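Local coordinates for ThiS/MoaD family protein (Amycolatopsis orientalis, PDB 4N6E) that probably serves as a sulfur carrier, a ubiquitin-like CysO partner that supplies sulfur to the thiosugar synthase BexX, at residues R54-Y59 and L81-A86. Sequence-based numbering, arbitrary orientation.
Sequences RFINVY and LTILPA
Residues Tyr59 and Thr82 pair as antiparallel neighbours in the mixed sheet of a ubiquitin-like fold, where strand 56-60 runs antiparallel beside strand 80-88. Their two backbone bonds, Tyr59 N to Thr82 O and Thr82 N to Tyr59 O, both span 2.9 Å, which identifies a hydrogen-bonded pair; Val58 and Ile83 form the next, non-hydrogen-bonded one. Further along, Leu84 N gives a bond of 2.8 Å to Asn57 O. Leu84 O is gripped twice, by Asn57 N from above its carbonyl plane and by Asn57 ND2 at 2.7 Å. The side-chain donor lies nearly in line with the C=O, yet the hydrogen bond is bent (136° at H) and the carbonyl oxygen sits 27° out of the amide plane. CG beside the backbone N (chi1 -48°) brings that amide to the carbonyl, while OD1 accepts from Arg66. With an alanine here, Leu84 O would probably keep only the bent bond from the backbone N of residue 57, and Arg66 would lose this acceptor. On the same face, Leu84 CD2 approaches Tyr59 CE1 obliquely at 3.5 Å. On the other face the side chains that meet are apolar: Ile56 CD1 meets Pro85 CB at 3.6 Å, and Val58 CG1 meets Leu81 CD2 at 3.8 Å. Helix 42-46 packs here through Leu46, against Ile56 and Ile83. Past Pro85, Ala86 N reaches Phe55 O at 3.0 Å, and a water donates to Phe55 O and Ala86 O. Tyr59, Phe55 and Ala86 also touch a chain of another protein in the complex, consistent with a ThiS-family carrier whose central strand leads from the beta-grasp sheet into its C-terminal tail.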
# COMPACT_ATOMS: atom_id res chain seq x y z
N ARG B 54 6.93 -23.79 -33.59
CA ARG B 54 5.93 -22.71 -33.51
C ARG B 54 6.48 -21.39 -32.91
O ARG B 54 5.99 -20.32 -33.25
CB ARG B 54 4.71 -23.19 -32.71
CG ARG B 54 5.01 -23.52 -31.24
CD ARG B 54 3.76 -23.87 -30.43
NE ARG B 54 2.68 -22.88 -30.57
CZ ARG B 54 1.60 -22.81 -29.79
NH1 ARG B 54 1.44 -23.65 -28.77
NH2 ARG B 54 0.69 -21.87 -30.03
N PHE B 55 7.49 -21.48 -32.05
CA PHE B 55 8.09 -20.32 -31.38
C PHE B 55 9.41 -19.90 -31.99
O PHE B 55 10.22 -19.24 -31.32
CB PHE B 55 8.27 -20.61 -29.90
CG PHE B 55 6.97 -20.80 -29.17
CD1 PHE B 55 5.88 -20.00 -29.46
CD2 PHE B 55 6.83 -21.78 -28.20
CE1 PHE B 55 4.67 -20.18 -28.81
CE2 PHE B 55 5.63 -21.96 -27.54
CZ PHE B 55 4.54 -21.16 -27.85
N ILE B 56 9.61 -20.26 -33.25
CA ILE B 56 10.78 -19.85 -34.00
C ILE B 56 10.32 -19.21 -35.29
O ILE B 56 9.39 -19.69 -35.90
CB ILE B 56 11.69 -21.07 -34.30
CG1 ILE B 56 12.39 -21.52 -33.01
CG2 ILE B 56 12.74 -20.74 -35.36
CD1 ILE B 56 13.43 -20.54 -32.51
N ASN B 57 10.97 -18.13 -35.70
CA ASN B 57 10.72 -17.53 -37.00
C ASN B 57 11.98 -17.52 -37.81
O ASN B 57 13.06 -17.25 -37.29
CB ASN B 57 10.24 -16.09 -36.84
CG ASN B 57 9.14 -15.96 -35.82
OD1 ASN B 57 8.03 -16.44 -36.03
ND2 ASN B 57 9.46 -15.34 -34.68
N VAL B 58 11.85 -17.81 -39.10
CA VAL B 58 12.98 -17.75 -40.02
C VAL B 58 12.67 -16.84 -41.19
O VAL B 58 11.64 -16.97 -41.82
CB VAL B 58 13.35 -19.14 -40.55
CG1 VAL B 58 14.44 -19.03 -41.60
CG2 VAL B 58 13.77 -20.06 -39.41
N TYR B 59 13.59 -15.93 -41.48
CA TYR B 59 13.45 -15.02 -42.61
C TYR B 59 14.53 -15.27 -43.66
O TYR B 59 15.68 -15.60 -43.31
CB TYR B 59 13.49 -13.58 -42.13
CG TYR B 59 12.41 -13.29 -41.13
CD1 TYR B 59 12.58 -13.59 -39.78
CD2 TYR B 59 11.20 -12.74 -41.53
CE1 TYR B 59 11.57 -13.35 -38.86
CE2 TYR B 59 10.19 -12.49 -40.62
CZ TYR B 59 10.38 -12.80 -39.29
OH TYR B 59 9.39 -12.56 -38.38
N LEU B 81 19.88 -15.47 -44.18
CA LEU B 81 18.85 -16.22 -43.47
C LEU B 81 18.90 -15.91 -41.96
O LEU B 81 19.88 -16.24 -41.28
CB LEU B 81 19.04 -17.72 -43.73
CG LEU B 81 17.90 -18.65 -43.27
CD1 LEU B 81 17.59 -19.69 -44.33
CD2 LEU B 81 18.20 -19.33 -41.94
N THR B 82 17.84 -15.26 -41.46
CA THR B 82 17.79 -14.84 -40.07
C THR B 82 16.90 -15.75 -39.23
O THR B 82 15.80 -16.07 -39.64
CB THR B 82 17.23 -13.42 -39.93
OG1 THR B 82 17.86 -12.55 -40.88
CG2 THR B 82 17.49 -12.89 -38.53
N ILE B 83 17.40 -16.13 -38.06
CA ILE B 83 16.62 -16.87 -37.06
C ILE B 83 16.19 -15.92 -35.94
O ILE B 83 17.02 -15.27 -35.32
CB ILE B 83 17.43 -18.01 -36.45
CG1 ILE B 83 18.05 -18.87 -37.55
CG2 ILE B 83 16.54 -18.85 -35.54
CD1 ILE B 83 18.87 -20.05 -37.05
N LEU B 84 14.89 -15.87 -35.69
CA LEU B 84 14.31 -14.87 -34.79
C LEU B 84 13.29 -15.54 -33.87
O LEU B 84 12.11 -15.67 -34.23
CB LEU B 84 13.66 -13.78 -35.63
CG LEU B 84 13.18 -12.53 -34.93
CD1 LEU B 84 14.36 -11.65 -34.52
CD2 LEU B 84 12.24 -11.77 -35.85
N PRO B 85 13.74 -15.99 -32.69
CA PRO B 85 12.84 -16.70 -31.79
C PRO B 85 11.91 -15.77 -31.00
O PRO B 85 12.23 -14.62 -30.73
CB PRO B 85 13.80 -17.42 -30.84
CG PRO B 85 15.02 -16.60 -30.83
CD PRO B 85 15.10 -15.89 -32.14
N ALA B 86 10.74 -16.31 -30.66
CA ALA B 86 9.80 -15.66 -29.77
C ALA B 86 10.43 -15.60 -28.39
O ALA B 86 10.94 -16.60 -27.92
CB ALA B 86 8.51 -16.46 -29.71
O HOH W 1 11.40 -19.66 -28.60